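Local coordinates for UDP-N-acetylmuramate-alanine ligase MurC (Thermotoga maritima, PDB 1J6U), which catalyses the ATP-dependent joining of L-alanine to UDP-N-acetylmuramate, a cytoplasmic step of peptidoglycan synthesis, at residues Val28-Phe33 against His156-Lys161; Thr244-Ser249 against Lys256-Lys261; Ile353-Gln358 against Val434-Gly439. One frame throughout, in Å; residues are numbered along the deposited sequence.

Interaction 1. Residues Val28-Phe33 against His156-Lys161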
# COMPACT_ATOMS: atom_id res chain seq x y z
N VAL A 28 11.97 -8.45 0.15
CA VAL A 28 12.62 -9.71 -0.15
C VAL A 28 14.11 -9.58 0.17
O VAL A 28 14.70 -10.50 0.74
CB VAL A 28 12.41 -10.10 -1.63
CG1 VAL A 28 13.11 -11.40 -1.92
CG2 VAL A 28 10.94 -10.22 -1.92
N ALA A 29 14.72 -8.44 -0.14
CA ALA A 29 16.13 -8.28 0.18
C ALA A 29 16.34 -8.33 1.70
O ALA A 29 17.25 -9.01 2.18
CB ALA A 29 16.68 -6.97 -0.37
N LEU A 30 15.49 -7.61 2.45
CA LEU A 30 15.60 -7.57 3.91
C LEU A 30 15.45 -9.00 4.51
O LEU A 30 16.19 -9.40 5.39
CB LEU A 30 14.57 -6.60 4.48
CG LEU A 30 14.87 -5.10 4.33
CD1 LEU A 30 13.58 -4.30 4.32
CD2 LEU A 30 15.77 -4.61 5.47
N HIS A 31 14.48 -9.75 4.02
CA HIS A 31 14.29 -11.12 4.45
C HIS A 31 15.61 -11.92 4.28
O HIS A 31 16.09 -12.56 5.21
CB HIS A 31 13.16 -11.75 3.63
CG HIS A 31 12.88 -13.18 3.98
ND1 HIS A 31 12.49 -13.57 5.24
CD2 HIS A 31 12.94 -14.30 3.24
CE1 HIS A 31 12.32 -14.88 5.26
NE2 HIS A 31 12.59 -15.34 4.05
N GLU A 32 16.19 -11.86 3.08
CA GLU A 32 17.43 -12.58 2.78
C GLU A 32 18.55 -12.05 3.66
O GLU A 32 19.41 -12.80 4.15
CB GLU A 32 17.78 -12.43 1.30
CG GLU A 32 16.85 -13.19 0.37
CD GLU A 32 16.86 -14.69 0.65
OE1 GLU A 32 17.81 -15.15 1.30
OE2 GLU A 32 15.93 -15.41 0.21
N PHE A 33 18.55 -10.74 3.86
CA PHE A 33 19.52 -10.10 4.73
C PHE A 33 19.35 -10.64 6.16
O PHE A 33 20.32 -10.90 6.85
CB PHE A 33 19.24 -8.62 4.76
CG PHE A 33 20.11 -7.89 5.71
CD1 PHE A 33 21.47 -7.76 5.46
CD2 PHE A 33 19.57 -7.29 6.84
CE1 PHE A 33 22.28 -7.03 6.31
CE2 PHE A 33 20.38 -6.56 7.70
CZ PHE A 33 21.73 -6.43 7.43
N HIS A 156 11.40 -3.43 10.16
CA HIS A 156 12.05 -2.83 9.02
C HIS A 156 11.08 -2.13 8.10
O HIS A 156 11.34 -1.96 6.94
CB HIS A 156 12.83 -3.88 8.25
CG HIS A 156 13.96 -4.46 9.04
ND1 HIS A 156 14.95 -3.68 9.60
CD2 HIS A 156 14.21 -5.73 9.43
CE1 HIS A 156 15.75 -4.45 10.32
NE2 HIS A 156 15.32 -5.69 10.24
N GLY A 157 9.91 -1.76 8.61
CA GLY A 157 8.98 -1.01 7.79
C GLY A 157 8.02 -1.69 6.88
O GLY A 157 6.81 -1.45 6.98
N ASN A 158 8.57 -2.50 5.96
CA ASN A 158 7.75 -3.22 4.99
C ASN A 158 8.11 -4.68 5.14
O ASN A 158 7.68 -5.53 4.35
CB ASN A 158 8.00 -2.74 3.54
CG ASN A 158 9.46 -2.95 3.05
OD1 ASN A 158 10.42 -2.90 3.83
ND2 ASN A 158 9.61 -3.17 1.76
N TYR A 159 8.88 -4.96 6.17
CA TYR A 159 9.31 -6.32 6.43
C TYR A 159 9.61 -6.50 7.90
O TYR A 159 9.98 -5.55 8.59
CB TYR A 159 10.59 -6.66 5.67
CG TYR A 159 11.15 -8.01 6.08
CD1 TYR A 159 10.62 -9.19 5.56
CD2 TYR A 159 12.17 -8.12 7.05
CE1 TYR A 159 11.08 -10.44 5.97
CE2 TYR A 159 12.64 -9.35 7.48
CZ TYR A 159 12.09 -10.51 6.93
OH TYR A 159 12.53 -11.76 7.32
N GLU A 160 9.41 -7.73 8.37
CA GLU A 160 9.70 -8.11 9.76
C GLU A 160 9.89 -9.61 9.74
O GLU A 160 9.13 -10.31 9.09
CB GLU A 160 8.55 -7.77 10.71
CG GLU A 160 8.91 -8.07 12.16
CD GLU A 160 8.06 -7.31 13.17
OE1 GLU A 160 7.12 -7.91 13.75
OE2 GLU A 160 8.32 -6.11 13.38
N LYS A 161 10.91 -10.09 10.43
CA LYS A 161 11.16 -11.52 10.50
C LYS A 161 10.57 -12.05 11.79
O LYS A 161 10.76 -11.44 12.86
CB LYS A 161 12.66 -11.82 10.51
CG LYS A 161 12.92 -13.31 10.58
CD LYS A 161 14.35 -13.70 10.31
CE LYS A 161 14.47 -15.20 10.02
NZ LYS A 161 13.71 -15.62 8.78

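Interaction 2. Residues Thr244-Ser249 against Lys256-Lys261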
# COMPACT_ATOMS: atom_id res chain seq x y z
N THR A 244 -21.42 -7.87 7.66
CA THR A 244 -22.10 -6.70 7.14
C THR A 244 -22.02 -5.47 8.06
O THR A 244 -21.72 -5.59 9.26
CB THR A 244 -23.54 -7.19 6.82
OG1 THR A 244 -23.66 -7.39 5.41
CG2 THR A 244 -24.62 -6.29 7.36
N LEU A 245 -22.27 -4.29 7.50
CA LEU A 245 -22.24 -3.05 8.28
C LEU A 245 -23.63 -2.57 8.60
O LEU A 245 -24.43 -2.31 7.71
CB LEU A 245 -21.55 -1.94 7.50
CG LEU A 245 -20.08 -2.19 7.30
CD1 LEU A 245 -19.49 -1.00 6.58
CD2 LEU A 245 -19.43 -2.36 8.66
N GLU A 246 -23.94 -2.46 9.88
CA GLU A 246 -25.26 -2.00 10.20
C GLU A 246 -25.24 -0.47 10.34
O GLU A 246 -26.17 0.20 9.94
CB GLU A 246 -25.75 -2.65 11.48
CG GLU A 246 -26.91 -1.90 12.08
CD GLU A 246 -27.37 -2.50 13.38
OE1 GLU A 246 -26.52 -3.11 14.07
OE2 GLU A 246 -28.57 -2.35 13.72
N MSE A 247 -24.17 0.06 10.92
CA MSE A 247 -24.03 1.50 11.13
C MSE A 247 -22.58 1.86 11.21
O MSE A 247 -21.74 1.08 11.66
CB MSE A 247 -24.62 1.94 12.45
CG MSE A 247 -26.06 1.66 12.65
SE MSE A 247 -26.22 1.95 14.50
CE MSE A 247 -26.03 0.15 15.13
N ARG A 248 -22.29 3.08 10.78
CA ARG A 248 -20.93 3.58 10.78
C ARG A 248 -20.99 5.01 11.18
O ARG A 248 -21.86 5.74 10.75
CB ARG A 248 -20.30 3.50 9.41
CG ARG A 248 -18.91 4.07 9.39
CD ARG A 248 -18.36 4.12 7.98
NE ARG A 248 -17.08 4.81 7.99
CZ ARG A 248 -16.87 6.00 7.45
NH1 ARG A 248 -17.84 6.67 6.82
NH2 ARG A 248 -15.67 6.53 7.56
N SER A 249 -20.05 5.41 12.00
CA SER A 249 -20.01 6.77 12.45
C SER A 249 -18.53 7.16 12.49
O SER A 249 -17.70 6.55 13.20
CB SER A 249 -20.66 6.87 13.82
OG SER A 249 -20.31 8.08 14.45
N LYS A 256 -16.41 4.36 14.19
CA LYS A 256 -17.04 3.16 14.77
C LYS A 256 -17.96 2.51 13.76
O LYS A 256 -18.56 3.19 12.93
CB LYS A 256 -17.86 3.52 16.01
CG LYS A 256 -17.07 3.58 17.32
CD LYS A 256 -17.92 4.16 18.47
CE LYS A 256 -17.13 4.25 19.79
NZ LYS A 256 -17.79 5.11 20.87
N ALA A 257 -18.09 1.20 13.83
CA ALA A 257 -18.98 0.49 12.93
C ALA A 257 -19.62 -0.71 13.65
O ALA A 257 -18.95 -1.47 14.36
CB ALA A 257 -18.22 0.02 11.65
N MSE A 258 -20.93 -0.82 13.49
CA MSE A 258 -21.69 -1.94 14.05
C MSE A 258 -21.62 -3.06 13.02
O MSE A 258 -22.10 -2.92 11.90
CB MSE A 258 -23.16 -1.55 14.28
CG MSE A 258 -23.57 -1.48 15.73
SE MSE A 258 -22.98 -3.08 16.66
CE MSE A 258 -22.21 -2.13 18.16
N VAL A 259 -21.02 -4.18 13.38
CA VAL A 259 -20.90 -5.25 12.40
C VAL A 259 -21.88 -6.39 12.67
O VAL A 259 -22.01 -6.83 13.80
CB VAL A 259 -19.48 -5.79 12.41
CG1 VAL A 259 -19.37 -6.98 11.53
CG2 VAL A 259 -18.56 -4.73 11.93
N GLU A 260 -22.58 -6.83 11.62
CA GLU A 260 -23.51 -7.95 11.72
C GLU A 260 -22.87 -9.14 11.09
O GLU A 260 -22.08 -9.00 10.14
CB GLU A 260 -24.82 -7.70 10.97
CG GLU A 260 -25.63 -6.60 11.56
CD GLU A 260 -26.72 -6.10 10.62
OE1 GLU A 260 -26.43 -5.89 9.41
OE2 GLU A 260 -27.86 -5.90 11.09
N LYS A 261 -23.18 -10.30 11.65
CA LYS A 261 -22.70 -11.58 11.12
C LYS A 261 -23.99 -12.33 10.72
O LYS A 261 -24.92 -12.48 11.53
CB LYS A 261 -21.91 -12.32 12.17
CG LYS A 261 -21.29 -13.63 11.70
CD LYS A 261 -20.68 -14.31 12.91
CE LYS A 261 -19.94 -15.49 12.46
NZ LYS A 261 -19.15 -16.09 13.58

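Interaction 3. Residues Ile353-Gln358 against Val434-Gly439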
# COMPACT_ATOMS: atom_id res chain seq x y z
N ILE A 353 -9.30 22.57 3.92
CA ILE A 353 -8.65 21.45 3.25
C ILE A 353 -7.93 21.93 2.01
O ILE A 353 -8.56 22.48 1.09
CB ILE A 353 -9.65 20.37 2.82
CG1 ILE A 353 -10.49 19.94 4.01
CG2 ILE A 353 -8.90 19.16 2.28
CD1 ILE A 353 -9.66 19.48 5.18
N VAL A 354 -6.61 21.74 2.01
CA VAL A 354 -5.76 22.16 0.90
C VAL A 354 -5.09 20.95 0.25
O VAL A 354 -4.32 20.23 0.90
CB VAL A 354 -4.66 23.10 1.36
CG1 VAL A 354 -3.76 23.40 0.19
CG2 VAL A 354 -5.26 24.37 1.92
N VAL A 355 -5.40 20.72 -1.01
CA VAL A 355 -4.81 19.61 -1.74
C VAL A 355 -3.72 20.08 -2.68
O VAL A 355 -3.91 21.00 -3.47
CB VAL A 355 -5.86 18.88 -2.56
CG1 VAL A 355 -5.23 17.67 -3.25
CG2 VAL A 355 -6.98 18.47 -1.68
N ILE A 356 -2.55 19.47 -2.54
CA ILE A 356 -1.40 19.70 -3.38
C ILE A 356 -1.32 18.34 -4.10
O ILE A 356 -0.90 17.33 -3.53
CB ILE A 356 -0.14 19.94 -2.55
CG1 ILE A 356 -0.32 21.20 -1.70
CG2 ILE A 356 1.06 20.08 -3.48
CD1 ILE A 356 -0.73 20.91 -0.27
N PHE A 357 -1.76 18.32 -5.35
CA PHE A 357 -1.83 17.09 -6.11
C PHE A 357 -0.88 16.93 -7.28
O PHE A 357 -0.87 17.75 -8.19
CB PHE A 357 -3.26 16.95 -6.62
CG PHE A 357 -3.48 15.79 -7.55
CD1 PHE A 357 -3.13 14.50 -7.18
CD2 PHE A 357 -4.10 15.99 -8.78
CE1 PHE A 357 -3.41 13.42 -8.02
CE2 PHE A 357 -4.38 14.92 -9.62
CZ PHE A 357 -4.03 13.63 -9.24
N GLN A 358 -0.10 15.86 -7.25
CA GLN A 358 0.83 15.56 -8.34
C GLN A 358 0.19 14.42 -9.13
O GLN A 358 0.23 13.29 -8.68
CB GLN A 358 2.18 15.15 -7.77
CG GLN A 358 3.18 14.62 -8.80
CD GLN A 358 4.46 14.10 -8.15
OE1 GLN A 358 4.43 13.18 -7.32
NE2 GLN A 358 5.60 14.68 -8.53
N VAL A 434 -5.62 21.66 6.94
CA VAL A 434 -5.07 20.37 6.67
C VAL A 434 -4.48 20.44 5.29
O VAL A 434 -5.19 20.75 4.33
CB VAL A 434 -6.15 19.28 6.68
CG1 VAL A 434 -5.55 17.99 6.07
CG2 VAL A 434 -6.66 19.06 8.12
N PHE A 435 -3.19 20.16 5.19
CA PHE A 435 -2.55 20.15 3.89
C PHE A 435 -2.38 18.69 3.48
O PHE A 435 -1.62 17.92 4.11
CB PHE A 435 -1.19 20.83 3.94
CG PHE A 435 -1.25 22.24 4.37
CD1 PHE A 435 -1.09 22.56 5.70
CD2 PHE A 435 -1.52 23.24 3.45
CE1 PHE A 435 -1.18 23.90 6.13
CE2 PHE A 435 -1.61 24.57 3.86
CZ PHE A 435 -1.44 24.90 5.21
N LEU A 436 -3.10 18.30 2.45
CA LEU A 436 -3.01 16.95 1.94
C LEU A 436 -2.11 16.92 0.71
O LEU A 436 -2.49 17.45 -0.34
CB LEU A 436 -4.37 16.44 1.50
CG LEU A 436 -5.53 16.48 2.46
CD1 LEU A 436 -6.83 16.19 1.68
CD2 LEU A 436 -5.26 15.47 3.56
N PHE A 437 -0.94 16.30 0.84
CA PHE A 437 -0.04 16.14 -0.28
C PHE A 437 -0.39 14.79 -0.93
O PHE A 437 -0.00 13.72 -0.46
CB PHE A 437 1.39 16.15 0.19
CG PHE A 437 1.89 17.50 0.49
CD1 PHE A 437 1.59 18.12 1.69
CD2 PHE A 437 2.69 18.17 -0.44
CE1 PHE A 437 2.09 19.38 1.97
CE2 PHE A 437 3.19 19.43 -0.17
CZ PHE A 437 2.89 20.03 1.04
N VAL A 438 -1.10 14.86 -2.04
CA VAL A 438 -1.59 13.70 -2.74
C VAL A 438 -0.90 13.23 -4.00
O VAL A 438 -0.76 13.98 -4.96
CB VAL A 438 -3.04 13.96 -3.11
CG1 VAL A 438 -3.67 12.68 -3.69
CG2 VAL A 438 -3.76 14.50 -1.87
N GLY A 439 -0.50 11.96 -4.00
CA GLY A 439 0.10 11.39 -5.18
C GLY A 439 1.00 10.20 -4.97
O GLY A 439 1.58 10.04 -3.91

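Interaction 1. Residues Val28-Phe33 against His156-Lys161
H31 and Y159 share the one hydrogen bond that crosses this contact: ND1 of H31 and OH of Y159 lie 2.8 Å apart, nearly straight, and either could donate. The hydroxyl arrives at the edge of the imidazole, near its plane, and the two rings meet rim to rim with planes at 62°. Turning CG of H31 away from its backbone N (chi1 179°) carries the imidazole out to the hydroxyl end of the phenol. NZ of K161 lies by the same histidine, 3.9 Å from CE1 of H31, and bonds to OD1 of N35.

L30 and the turn of helix under the tyrosine ring carry the packing. One face of the Y159 ring lies against the helix, with N of H31 above its centre, and CB of L30 touches CD2 of Y159 at 3.8 Å. CD2 of L30 sits over a face of the H156 ring, 4.0 Å from CG of H156, and CD1 of L30 meets OD1 of N158, whose ND2 bonds to S26.

Helix 23-34 of the N-terminal Rossmann-like domain is pressed against edge strand 159-160 of the middle domain's sheet; F146, on neighbouring strand 144-146, packs edge-to-face with both H31 and Y159.

Interaction 2. Residues Thr244-Ser249 against Lys256-Lys261
T244 and E260 face each other as an antiparallel hydrogen-bonded pair, N of T244 to O of E260 and N of E260 to O of T244, both at 2.8 Å. At the other end S249 and K256 form the same kind of reciprocal pair, N of K256 reaching O of S249 at 2.7 Å. Between them the first strand turns a corner in a classic beta bulge, E246 and M247 standing opposite M258: N of E246 gives a nearly straight bond of 2.8 Å to O of M258, and the next bond leads back from N of M258 to O of M247.

The close-packed side carries L245, R248, A257 and V259. CG of L245 stands beside its backbone N (chi1 -68°), which carries CD2 across to CB of A257 at 4.0 Å and to CG2 of V259 at 4.1 Å. Helix 276-291 covers this side, V279 meeting L245 and R248 while L283 meets V259. The guanidinium of R248 bonds through NH2 to Q255 and makes a salt bridge to E346.

The other side is more open and mostly polar. Here CB of E246 lies 3.7 Å from CD of E260, and the two carboxylates stack with planes 16° apart, OE1 of E246 being 4.3 Å from OE2 of E260.

An alanine in place of E260 would probably strip cover from CB of E246 and leave its carboxylate without the one stacked on it.

Two like charges so close should repel if both are ionised; the salt bridge from OE2 of E246 to R265, on strand 264-271, probably offsets this. The hairpin therefore rests on main-chain bonds and one largely apolar side, with E246 balanced by R265 of the third strand.

Interaction 3. Residues Ile353-Gln358 against Val434-Gly439
I356 lays its CD1 over the F437 ring, 3.9 Å from the centroid and 11° off the normal, a CH-pi contact square on the face. With CG1 opposite its carbonyl carbon (chi1 -62°), an unusual second torsion (chi2 99°) carries CD1 of I356 over the middle of the ring. The same methyl touches CB of F435, on the edge side of that ring, while CG2 of I356 lies against the CD2 and CE2 side of F437.

V354 completes this side: its CB approaches CD2 of F435 at 3.8 Å, and the two side chains run together, pointing the same way.

On the reverse side the branched residues interlock. I353 turns its CD1 back to CB of V434 and sets CG2 3.7 Å from CD1 of L436; that leucine methyl also meets CG2 of V355, so it bridges two residues of the adjoining strand. CG1 of V355 touches CG2 of V438 at 3.8 Å. CG of F357 points away from its backbone N, bringing CD1 of F357 within 3.3 Å of O of V438, which lies at the ring edge, and 4.0 Å from CG1 of V438.

Between the two layers of side chains the strands pair in parallel, with five N-H...O bonds alternating between them, from N of V354 to O of V434 through to N of Q358 to O of V438. At G439 a side chain would run into O of Q358.

Strands 352-357 and 433-438 are inner strands of the Rossmann-like alpha/beta sheet of the Mur ligase C-terminal domain, between strands 324-329 and 381-384. Helix 334-347 covers the side of V355, F357 and V438; helix 443-457 covers I356 and F437, where F450 adds its ring to F435 and F437.

Interactions 1 and 3 are buried, whereas interaction 2 lies at the surface; none shares a helix or strand with another. Interaction 1 joins two domains, a helix of the first to an edge strand of the second, through a single side-chain hydrogen bond and mixed aromatic and aliphatic packing. Interactions 2 and 3 each bind strands within one sheet by main-chain bonds, but the antiparallel hairpin has one polar, charged side, while the parallel pair inside the C-terminal domain is almost wholly apolar on both. The three are well separated, with centres about 30 to 35 Å apart, and interactions 1 and 3 lie on opposite sides of the chain's centre.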